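Local structure of Myo-inositol-1-phosphate synthase-related protein (Thermotoga maritima MSB8, 3CIN) at residues K302-H307 / G324-S329; F249-N254 / E296-K301. The protein belongs to the myo-inositol-1-phosphate synthase family and binds nicotinamide-adenine-dinucleotide, joining a Rossmann-type parallel sheet to a smaller mixed sheet in a four-chain assembly. All blocks are in the same frame, centred on the assembly; numbering follows the deposited sequence. Where two conformers were deposited one is given.

Contact 1: residues K302-H307 / G324-S329. With NAD (nicotinamide-adenine-dinucleotide), chain F.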
ATOM      1  N   LYS A 302       5.833   8.178 -12.133  1.00 29.45           N
ATOM      2  CA  LYS A 302       4.984   8.757 -11.077  1.00 27.49           C
ATOM      3  C   LYS A 302       4.817   7.798  -9.950  1.00 31.26           C
ATOM      4  O   LYS A 302       4.829   6.590 -10.171  1.00 30.00           O
ATOM      5  CB  LYS A 302       3.582   9.068 -11.616  1.00 32.68           C
ATOM      6  CG  LYS A 302       3.463  10.244 -12.460  1.00 39.96           C
ATOM      7  CD  LYS A 302       1.983  10.577 -12.533  1.00 47.89           C
ATOM      8  CE  LYS A 302       1.704  11.811 -13.316  1.00 52.33           C
ATOM      9  NZ  LYS A 302       0.327  11.727 -13.850  1.00 46.59           N
ATOM     10  N   PHE A 303       4.715   8.319  -8.720  1.00 26.34           N
ATOM     11  CA  PHE A 303       4.204   7.549  -7.604  1.00 25.28           C
ATOM     12  C   PHE A 303       2.766   7.995  -7.433  1.00 28.16           C
ATOM     13  O   PHE A 303       2.487   9.185  -7.436  1.00 26.76           O
ATOM     14  CB  PHE A 303       4.964   7.795  -6.318  1.00 28.63           C
ATOM     15  CG  PHE A 303       4.315   7.189  -5.118  1.00 26.87           C
ATOM     16  CD1 PHE A 303       4.230   5.801  -4.956  1.00 24.80           C
ATOM     17  CD2 PHE A 303       3.769   8.011  -4.114  1.00 30.77           C
ATOM     18  CE1 PHE A 303       3.620   5.249  -3.830  1.00 27.01           C
ATOM     19  CE2 PHE A 303       3.182   7.458  -2.969  1.00 29.51           C
ATOM     20  CZ  PHE A 303       3.073   6.062  -2.843  1.00 30.11           C
ATOM     21  N   ILE A 304       1.860   7.044  -7.292  1.00 28.04           N
ATOM     22  CA  ILE A 304       0.452   7.339  -7.023  1.00 28.40           C
ATOM     23  C   ILE A 304       0.009   6.626  -5.742  1.00 27.51           C
ATOM     24  O   ILE A 304       0.463   5.542  -5.408  1.00 23.87           O
ATOM     25  CB  ILE A 304      -0.458   6.982  -8.248  1.00 29.00           C
ATOM     26  CG1 ILE A 304      -0.587   5.485  -8.475  1.00 33.35           C
ATOM     27  CG2 ILE A 304       0.035   7.679  -9.582  1.00 30.15           C
ATOM     28  CD1 ILE A 304      -1.759   5.097  -9.396  1.00 37.99           C
ATOM     29  N   ALA A 305      -0.960   7.231  -5.027  1.00 27.03           N
ATOM     30  CA  ALA A 305      -1.552   6.620  -3.850  1.00 24.67           C
ATOM     31  C   ALA A 305      -3.021   6.986  -3.868  1.00 29.00           C
ATOM     32  O   ALA A 305      -3.365   8.112  -4.104  1.00 30.24           O
ATOM     33  CB  ALA A 305      -0.855   7.051  -2.561  1.00 23.40           C
ATOM     34  N   ILE A 306      -3.910   6.016  -3.704  1.00 26.66           N
ATOM     35  CA  ILE A 306      -5.358   6.266  -3.777  1.00 27.81           C
ATOM     36  C   ILE A 306      -5.962   5.589  -2.543  1.00 27.71           C
ATOM     37  O   ILE A 306      -5.615   4.487  -2.212  1.00 28.42           O
ATOM     38  CB  ILE A 306      -5.971   5.667  -5.059  1.00 27.91           C
ATOM     39  CG1 ILE A 306      -5.503   6.299  -6.371  1.00 27.68           C
ATOM     40  CG2 ILE A 306      -7.505   5.774  -5.124  1.00 30.98           C
ATOM     41  CD1 ILE A 306      -5.582   5.382  -7.588  1.00 32.79           C
ATOM     42  N   HIS A 307      -6.897   6.273  -1.871  1.00 26.91           N
ATOM     43  CA  HIS A 307      -7.605   5.712  -0.750  1.00 27.24           C
ATOM     44  C   HIS A 307      -9.066   5.950  -0.942  1.00 28.94           C
ATOM     45  O   HIS A 307      -9.503   7.083  -1.170  1.00 28.31           O
ATOM     46  CB  HIS A 307      -7.206   6.417   0.519  1.00 26.30           C
ATOM     47  CG  HIS A 307      -7.963   5.970   1.740  1.00 31.44           C
ATOM     48  ND1 HIS A 307      -8.965   6.721   2.318  1.00 36.15           N
ATOM     49  CD2 HIS A 307      -7.865   4.844   2.476  1.00 33.82           C
ATOM     50  CE1 HIS A 307      -9.447   6.066   3.359  1.00 34.46           C
ATOM     51  NE2 HIS A 307      -8.794   4.928   3.480  1.00 31.94           N
ATOM     52  N   GLY A 324       1.054   2.873  -6.670  1.00 31.02           N
ATOM     53  CA  GLY A 324       1.585   2.430  -7.975  1.00 29.17           C
ATOM     54  C   GLY A 324       2.795   3.218  -8.342  1.00 30.37           C
ATOM     55  O   GLY A 324       3.011   4.316  -7.823  1.00 26.98           O
ATOM     56  N   ARG A 325       3.588   2.650  -9.241  1.00 26.53           N
ATOM     57  CA  ARG A 325       4.648   3.402  -9.912  1.00 27.46           C
ATOM     58  C   ARG A 325       4.348   3.201 -11.362  1.00 30.26           C
ATOM     59  O   ARG A 325       4.442   2.068 -11.852  1.00 35.62           O
ATOM     60  CB  ARG A 325       5.990   2.805  -9.601  1.00 32.16           C
ATOM     61  CG  ARG A 325       6.428   3.013  -8.194  1.00 41.97           C
ATOM     62  CD  ARG A 325       6.697   4.531  -7.878  1.00 40.02           C
ATOM     63  NE  ARG A 325       7.544   5.342  -8.776  1.00 31.46           N
ATOM     64  CZ  ARG A 325       8.886   5.407  -8.764  1.00 37.63           C
ATOM     65  NH1 ARG A 325       9.574   4.633  -7.969  1.00 40.88           N
ATOM     66  NH2 ARG A 325       9.558   6.227  -9.557  1.00 41.19           N
ATOM     67  N   ILE A 326       4.073   4.283 -12.034  1.00 29.22           N
ATOM     68  CA  ILE A 326       3.651   4.259 -13.435  1.00 26.72           C
ATOM     69  C   ILE A 326       4.468   5.228 -14.314  1.00 32.80           C
ATOM     70  O   ILE A 326       4.651   6.405 -13.998  1.00 34.16           O
ATOM     71  CB  ILE A 326       2.157   4.444 -13.569  1.00 34.90           C
ATOM     72  CG1 ILE A 326       1.664   5.719 -12.929  1.00 42.17           C
ATOM     73  CG2 ILE A 326       1.365   3.330 -12.807  1.00 40.45           C
ATOM     74  CD1 ILE A 326       0.155   5.697 -12.829  1.00 48.59           C
ATOM     75  N   ASN A 327       4.953   4.715 -15.445  1.00 29.44           N
ATOM     76  CA  ASN A 327       5.728   5.521 -16.354  1.00 30.73           C
ATOM     77  C   ASN A 327       4.824   6.400 -17.163  1.00 35.22           C
ATOM     78  O   ASN A 327       4.076   5.923 -18.045  1.00 35.25           O
ATOM     79  CB  ASN A 327       6.568   4.602 -17.243  1.00 29.78           C
ATOM     80  CG  ASN A 327       7.733   4.030 -16.547  1.00 33.78           C
ATOM     81  OD1 ASN A 327       8.787   4.666 -16.486  1.00 34.35           O
ATOM     82  ND2 ASN A 327       7.612   2.792 -16.067  1.00 31.99           N
ATOM     83  N   ASP A 328       4.944   7.718 -16.937  1.00 34.47           N
ATOM     84  CA  ASP A 328       4.035   8.689 -17.538  1.00 38.57           C
ATOM     85  C   ASP A 328       4.016   8.747 -19.050  1.00 29.46           C
ATOM     86  O   ASP A 328       2.964   8.621 -19.700  1.00 33.35           O
ATOM     87  CB  ASP A 328       4.440  10.096 -17.074  1.00 42.23           C
ATOM     88  CG  ASP A 328       3.783  10.504 -15.817  1.00 59.01           C
ATOM     89  OD1 ASP A 328       2.592  10.149 -15.627  1.00 70.58           O
ATOM     90  OD2 ASP A 328       4.476  11.204 -15.035  1.00 64.35           O
ATOM     91  N   SER A 329       5.179   9.056 -19.597  1.00 35.22           N
ATOM     92  CA  SER A 329       5.249   9.396 -21.004  1.00 33.06           C
ATOM     93  C   SER A 329       4.997   8.174 -21.859  1.00 31.02           C
ATOM     94  O   SER A 329       4.326   8.262 -22.879  1.00 33.77           O
ATOM     95  CB  SER A 329       6.601  10.033 -21.289  0.65 35.17           C
ATOM     96  OG  SER A 329       6.659  11.240 -20.537  0.65 32.96           O
TER
HETATM   97  PA  NAD F 400       7.343  18.218 -21.370  1.00 30.21           P
HETATM   98  O1A NAD F 400       8.420  17.169 -21.288  1.00 30.14           O
HETATM   99  O2A NAD F 400       7.707  19.453 -20.604  1.00 32.40           O
HETATM  100  O5B NAD F 400       7.254  18.611 -22.887  1.00 29.79           O
HETATM  101  C5B NAD F 400       6.524  19.765 -23.298  1.00 33.91           C
HETATM  102  C4B NAD F 400       7.204  20.305 -24.544  1.00 31.32           C
HETATM  103  O4B NAD F 400       6.380  21.307 -25.118  1.00 31.01           O
HETATM  104  C3B NAD F 400       8.570  20.938 -24.307  1.00 31.00           C
HETATM  105  O3B NAD F 400       9.503  20.532 -25.295  1.00 28.33           O
HETATM  106  C2B NAD F 400       8.296  22.432 -24.421  1.00 33.16           C
HETATM  107  O2B NAD F 400       9.454  23.171 -24.699  1.00 29.18           O
HETATM  108  C1B NAD F 400       7.221  22.429 -25.485  1.00 30.92           C
HETATM  109  N9A NAD F 400       6.376  23.625 -25.530  1.00 26.88           N
HETATM  110  C8A NAD F 400       5.905  24.303 -24.410  1.00 28.52           C
HETATM  111  N7A NAD F 400       5.040  25.270 -24.873  1.00 29.18           N
HETATM  112  C5A NAD F 400       5.007  25.187 -26.243  1.00 28.23           C
HETATM  113  C6A NAD F 400       4.384  25.969 -27.220  1.00 30.78           C
HETATM  114  N6A NAD F 400       3.540  27.004 -26.913  1.00 31.10           N
HETATM  115  N1A NAD F 400       4.534  25.573 -28.534  1.00 26.93           N
HETATM  116  C2A NAD F 400       5.338  24.495 -28.856  1.00 28.62           C
HETATM  117  N3A NAD F 400       6.025  23.763 -27.910  1.00 26.17           N
HETATM  118  C4A NAD F 400       5.844  24.136 -26.626  1.00 26.24           C
HETATM  119  O3  NAD F 400       5.953  17.637 -20.914  1.00 28.15           O
HETATM  120  PN  NAD F 400       5.413  16.185 -21.211  1.00 29.79           P
HETATM  121  O1N NAD F 400       5.608  15.364 -19.981  1.00 31.96           O
HETATM  122  O2N NAD F 400       5.842  15.728 -22.565  1.00 29.80           O
HETATM  123  O5D NAD F 400       3.844  16.456 -21.252  1.00 31.31           O
HETATM  124  C5D NAD F 400       3.264  17.098 -22.364  1.00 32.51           C
HETATM  125  C4D NAD F 400       1.815  17.484 -22.089  1.00 31.50           C
HETATM  126  O4D NAD F 400       1.057  16.310 -21.981  1.00 31.31           O
HETATM  127  C3D NAD F 400       1.570  18.305 -20.832  1.00 30.99           C
HETATM  128  O3D NAD F 400       0.522  19.278 -21.078  1.00 34.51           O
HETATM  129  C2D NAD F 400       1.020  17.252 -19.882  1.00 33.56           C
HETATM  130  O2D NAD F 400       0.147  17.819 -18.901  1.00 38.87           O
HETATM  131  C1D NAD F 400       0.226  16.407 -20.854  1.00 33.24           C
HETATM  132  N1N NAD F 400      -0.061  15.070 -20.341  1.00 36.64           N
HETATM  133  C2N NAD F 400       0.944  14.248 -20.027  1.00 35.64           C
HETATM  134  C3N NAD F 400       0.554  12.960 -19.571  1.00 42.39           C
HETATM  135  C7N NAD F 400       1.603  11.951 -19.461  1.00 41.61           C
HETATM  136  O7N NAD F 400       2.878  12.382 -19.700  1.00 48.49           O
HETATM  137  N7N NAD F 400       1.288  10.684 -19.150  1.00 57.75           N
HETATM  138  C4N NAD F 400      -0.768  12.583 -19.437  1.00 43.86           C
HETATM  139  C5N NAD F 400      -1.769  13.455 -19.753  1.00 51.05           C
HETATM  140  C6N NAD F 400      -1.381  14.714 -20.233  1.00 38.95           C
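Lys302, Phe303 and Ile304 pair with Ile326, Arg325 and Gly324 as neighbouring antiparallel strands of a beta hairpin, the strand axes about 4.8 Å apart and their directions 140° from each other. Lys302 and Ile304 form the hydrogen-bonded pairs, and Phe303 with Arg325 the non-hydrogen-bonded pair between them. The hairpin supplies two strands of the mixed sheet, and Gly324 and Arg325 extend it into an antiparallel ladder with a third subunit. Lys302 O is gripped twice: Ile326 N gives it the regular strand bond, whereas Arg325 NE, at 3.3 Å, comes from above the carbonyl plane while the oxygen lies exactly in the guanidinium plane. Bends at chi2 (-66°) and chi3 (-50°) fold the arginine back over its partner strand, with CD at the edge of the Phe303 ring. Farther out, Arg325 NH1 forms salt bridges with Glu319 and Glu309 of the second subunit, and Phe303 stacks on His307 of that subunit. On the face that carries Lys302, the isoleucines cross at about a right angle, Ile304 CG2 lying 3.8 Å from Ile326 CD1. Beyond them the extended Lys302 chain runs across the Asp328 carboxylate, with Lys302 NZ in a salt bridge to Asp328 OD1 at 3.3 Å. Asp328 opens helix 328-348 straight after the strand, which brings the hairpin end to the dinucleotide pocket: Asp328 O accepts a hydrogen bond from N7N of the NAD carboxamide at 2.7 Å.

Contact 2: residues F249-N254 / E296-K301; sequences FNIGGN and EPLGDK
Gly253, just past the end of strand 242-252, meets the loop 296-301 so closely that its CA lies 3.9 Å from that of Glu296; the loop opens with a 3-10 turn and closes through a type II' beta turn from Leu298 to Lys301. Gly253 N bonds to Gly299 O at 2.9 Å, in the carbonyl plane and on a lone pair. Gly253 has no side chain to collide with the carbonyl of Glu296 and the amide of Gly299, and a water lies within hydrogen-bonding distance of both Gly253 O and Glu296 O, bridging the two carbonyls. Leu298 points toward the strand end, where its CD1 touches Ile251 CG2 at 3.8 Å, the two side chains crossing at about a right angle. At the other end of the loop, Asn254 ND2 reaches the anti lone pair of Asp300 OD1 in a nearly straight bond (2.9 Å, 171°), the amide and carboxylate planes only 29° apart. The carboxylate of Asp300 swings back to this amide because chi1 (-167°) sets CG opposite the backbone N; Asp300 OD1 also bonds Ser329 OG. Asn254 and Asp300 pack against Asp328 of helix 328-348 and Tyr23 of helix 23-36, while Ile251 lies beside Phe303 of strand 301-311.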
ATOM      1  N   PHE A 249      -3.323  10.813  -4.597  1.00 27.68           N
ATOM      2  CA  PHE A 249      -2.080  11.563  -4.533  1.00 27.77           C
ATOM      3  C   PHE A 249      -1.280  11.167  -5.718  1.00 29.58           C
ATOM      4  O   PHE A 249      -1.222   9.974  -5.997  1.00 27.96           O
ATOM      5  CB  PHE A 249      -1.348  11.181  -3.270  0.65 27.09           C
ATOM      6  CG  PHE A 249       0.021  11.815  -3.083  0.65 30.05           C
ATOM      7  CD1 PHE A 249       0.174  13.194  -3.035  0.65 29.55           C
ATOM      8  CD2 PHE A 249       1.148  11.023  -2.879  0.65 26.68           C
ATOM      9  CE1 PHE A 249       1.442  13.771  -2.803  0.65 30.64           C
ATOM     10  CE2 PHE A 249       2.397  11.592  -2.676  0.65 33.26           C
ATOM     11  CZ  PHE A 249       2.536  12.971  -2.616  0.65 27.25           C
ATOM     12  N   ASN A 250      -0.667  12.137  -6.416  1.00 28.25           N
ATOM     13  CA  ASN A 250       0.151  11.814  -7.587  1.00 27.76           C
ATOM     14  C   ASN A 250       1.352  12.753  -7.620  1.00 29.01           C
ATOM     15  O   ASN A 250       1.198  13.946  -7.424  1.00 28.84           O
ATOM     16  CB  ASN A 250      -0.660  11.853  -8.873  1.00 34.12           C
ATOM     17  CG  ASN A 250      -1.882  12.768  -8.779  1.00 39.22           C
ATOM     18  OD1 ASN A 250      -2.853  12.487  -8.032  1.00 42.14           O
ATOM     19  ND2 ASN A 250      -1.845  13.867  -9.512  1.00 35.26           N
ATOM     20  N   ILE A 251       2.545  12.215  -7.803  1.00 25.66           N
ATOM     21  CA  ILE A 251       3.764  13.004  -7.756  1.00 24.56           C
ATOM     22  C   ILE A 251       4.777  12.416  -8.735  1.00 27.86           C
ATOM     23  O   ILE A 251       4.838  11.202  -8.918  1.00 27.47           O
ATOM     24  CB  ILE A 251       4.320  13.083  -6.350  1.00 25.57           C
ATOM     25  CG1 ILE A 251       5.448  14.041  -6.199  1.00 34.05           C
ATOM     26  CG2 ILE A 251       4.799  11.683  -5.737  1.00 25.86           C
ATOM     27  CD1 ILE A 251       5.709  14.350  -4.764  1.00 31.46           C
ATOM     28  N   GLY A 252       5.598  13.275  -9.302  1.00 29.91           N
ATOM     29  CA  GLY A 252       6.613  12.832 -10.257  1.00 28.03           C
ATOM     30  C   GLY A 252       7.653  13.916 -10.467  1.00 28.54           C
ATOM     31  O   GLY A 252       7.595  14.960  -9.832  1.00 26.27           O
ATOM     32  N   GLY A 253       8.595  13.638 -11.360  1.00 27.29           N
ATOM     33  CA  GLY A 253       9.797  14.435 -11.522  1.00 25.18           C
ATOM     34  C   GLY A 253       9.924  15.168 -12.840  1.00 25.84           C
ATOM     35  O   GLY A 253      11.034  15.664 -13.161  1.00 30.18           O
ATOM     36  N   ASN A 254       8.835  15.256 -13.575  1.00 30.75           N
ATOM     37  CA  ASN A 254       8.813  16.003 -14.840  1.00 34.73           C
ATOM     38  C   ASN A 254       8.640  17.516 -14.631  1.00 33.38           C
ATOM     39  O   ASN A 254       7.834  18.004 -13.806  1.00 34.37           O
ATOM     40  CB  ASN A 254       7.734  15.403 -15.745  1.00 36.44           C
ATOM     41  CG  ASN A 254       8.103  13.976 -16.289  1.00 48.63           C
ATOM     42  OD1 ASN A 254       9.294  13.576 -16.315  1.00 57.27           O
ATOM     43  ND2 ASN A 254       7.072  13.211 -16.736  1.00 50.47           N
ATOM     44  N   GLU A 296      11.915  15.611  -8.047  1.00 24.84           N
ATOM     45  CA  GLU A 296      12.781  15.432  -9.206  1.00 26.15           C
ATOM     46  C   GLU A 296      13.304  14.003  -9.428  1.00 28.18           C
ATOM     47  O   GLU A 296      13.300  13.534 -10.556  1.00 27.86           O
ATOM     48  CB  GLU A 296      13.939  16.392  -9.118  1.00 29.10           C
ATOM     49  CG  GLU A 296      14.778  16.390 -10.370  1.00 28.48           C
ATOM     50  CD  GLU A 296      15.927  15.378 -10.364  1.00 43.78           C
ATOM     51  OE1 GLU A 296      16.241  14.802  -9.302  1.00 42.17           O
ATOM     52  OE2 GLU A 296      16.539  15.198 -11.449  1.00 50.47           O
ATOM     53  N   PRO A 297      13.771  13.331  -8.366  1.00 26.85           N
ATOM     54  CA  PRO A 297      14.365  11.987  -8.664  1.00 27.21           C
ATOM     55  C   PRO A 297      13.406  10.909  -9.170  1.00 28.93           C
ATOM     56  O   PRO A 297      13.871   9.855  -9.572  1.00 29.86           O
ATOM     57  CB  PRO A 297      15.033  11.583  -7.352  1.00 28.95           C
ATOM     58  CG  PRO A 297      15.130  12.832  -6.569  1.00 30.92           C
ATOM     59  CD  PRO A 297      13.956  13.684  -6.946  1.00 25.62           C
ATOM     60  N   LEU A 298      12.088  11.127  -9.092  1.00 26.59           N
ATOM     61  CA  LEU A 298      11.126  10.160  -9.590  1.00 25.92           C
ATOM     62  C   LEU A 298      11.176  10.146 -11.101  1.00 28.15           C
ATOM     63  O   LEU A 298      10.724   9.174 -11.702  1.00 30.98           O
ATOM     64  CB  LEU A 298       9.702  10.471  -9.135  1.00 25.31           C
ATOM     65  CG  LEU A 298       9.515  10.282  -7.612  1.00 28.07           C
ATOM     66  CD1 LEU A 298       8.142  10.790  -7.268  1.00 25.70           C
ATOM     67  CD2 LEU A 298       9.601   8.809  -7.167  1.00 32.85           C
ATOM     68  N   GLY A 299      11.680  11.214 -11.713  1.00 27.90           N
ATOM     69  CA  GLY A 299      11.676  11.336 -13.169  1.00 30.46           C
ATOM     70  C   GLY A 299      10.322  11.070 -13.780  1.00 28.21           C
ATOM     71  O   GLY A 299       9.243  11.520 -13.293  1.00 33.13           O
ATOM     72  N   ASP A 300      10.348  10.304 -14.881  1.00 32.46           N
ATOM     73  CA  ASP A 300       9.154  10.053 -15.643  1.00 32.43           C
ATOM     74  C   ASP A 300       8.237   8.984 -15.013  1.00 34.18           C
ATOM     75  O   ASP A 300       7.128   8.759 -15.502  1.00 39.37           O
ATOM     76  CB  ASP A 300       9.516   9.688 -17.093  1.00 34.89           C
ATOM     77  CG  ASP A 300       8.311   9.733 -18.016  1.00 36.22           C
ATOM     78  OD1 ASP A 300       7.547  10.723 -18.053  1.00 47.88           O
ATOM     79  OD2 ASP A 300       8.132   8.722 -18.708  1.00 57.23           O
ATOM     80  N   LYS A 301       8.620   8.464 -13.861  1.00 31.69           N
ATOM     81  CA  LYS A 301       7.831   7.388 -13.239  1.00 29.05           C
ATOM     82  C   LYS A 301       7.109   7.865 -11.968  1.00 30.51           C
ATOM     83  O   LYS A 301       7.719   7.866 -10.909  1.00 33.45           O
ATOM     84  CB  LYS A 301       8.705   6.177 -12.957  1.00 31.98           C
ATOM     85  CG  LYS A 301       7.943   4.818 -12.768  1.00 33.56           C
ATOM     86  CD  LYS A 301       8.925   3.599 -12.622  1.00 34.34           C
ATOM     87  CE  LYS A 301       8.110   2.269 -12.560  1.00 45.26           C
ATOM     88  NZ  LYS A 301       8.926   1.055 -12.230  1.00 50.74           N
TER
HETATM   89  O   HOH W   1      13.740  14.280 -13.381  1.00 45.81           O

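Overall arrangement
From the N terminus, the chain first builds most of the Rossmann-type parallel sheet, then enters the mixed sheet along strand 242-252. Contact 2 closes the long excursion between residues 254 and 296, which holds two helices and strand 287-294, by bringing the loop back to the end of strand 242-252. Contact 1 follows directly and closes the tighter hairpin of strands 301-311 and 317-327. The two are therefore in series, neither nesting nor crossing, with centres about 9 Å apart. Strands 242-252 and 301-311 are neighbours in one sheet, and Ala305 O probably accepts a hydrogen bond from Phe249 N. Both contacts also touch the second subunit.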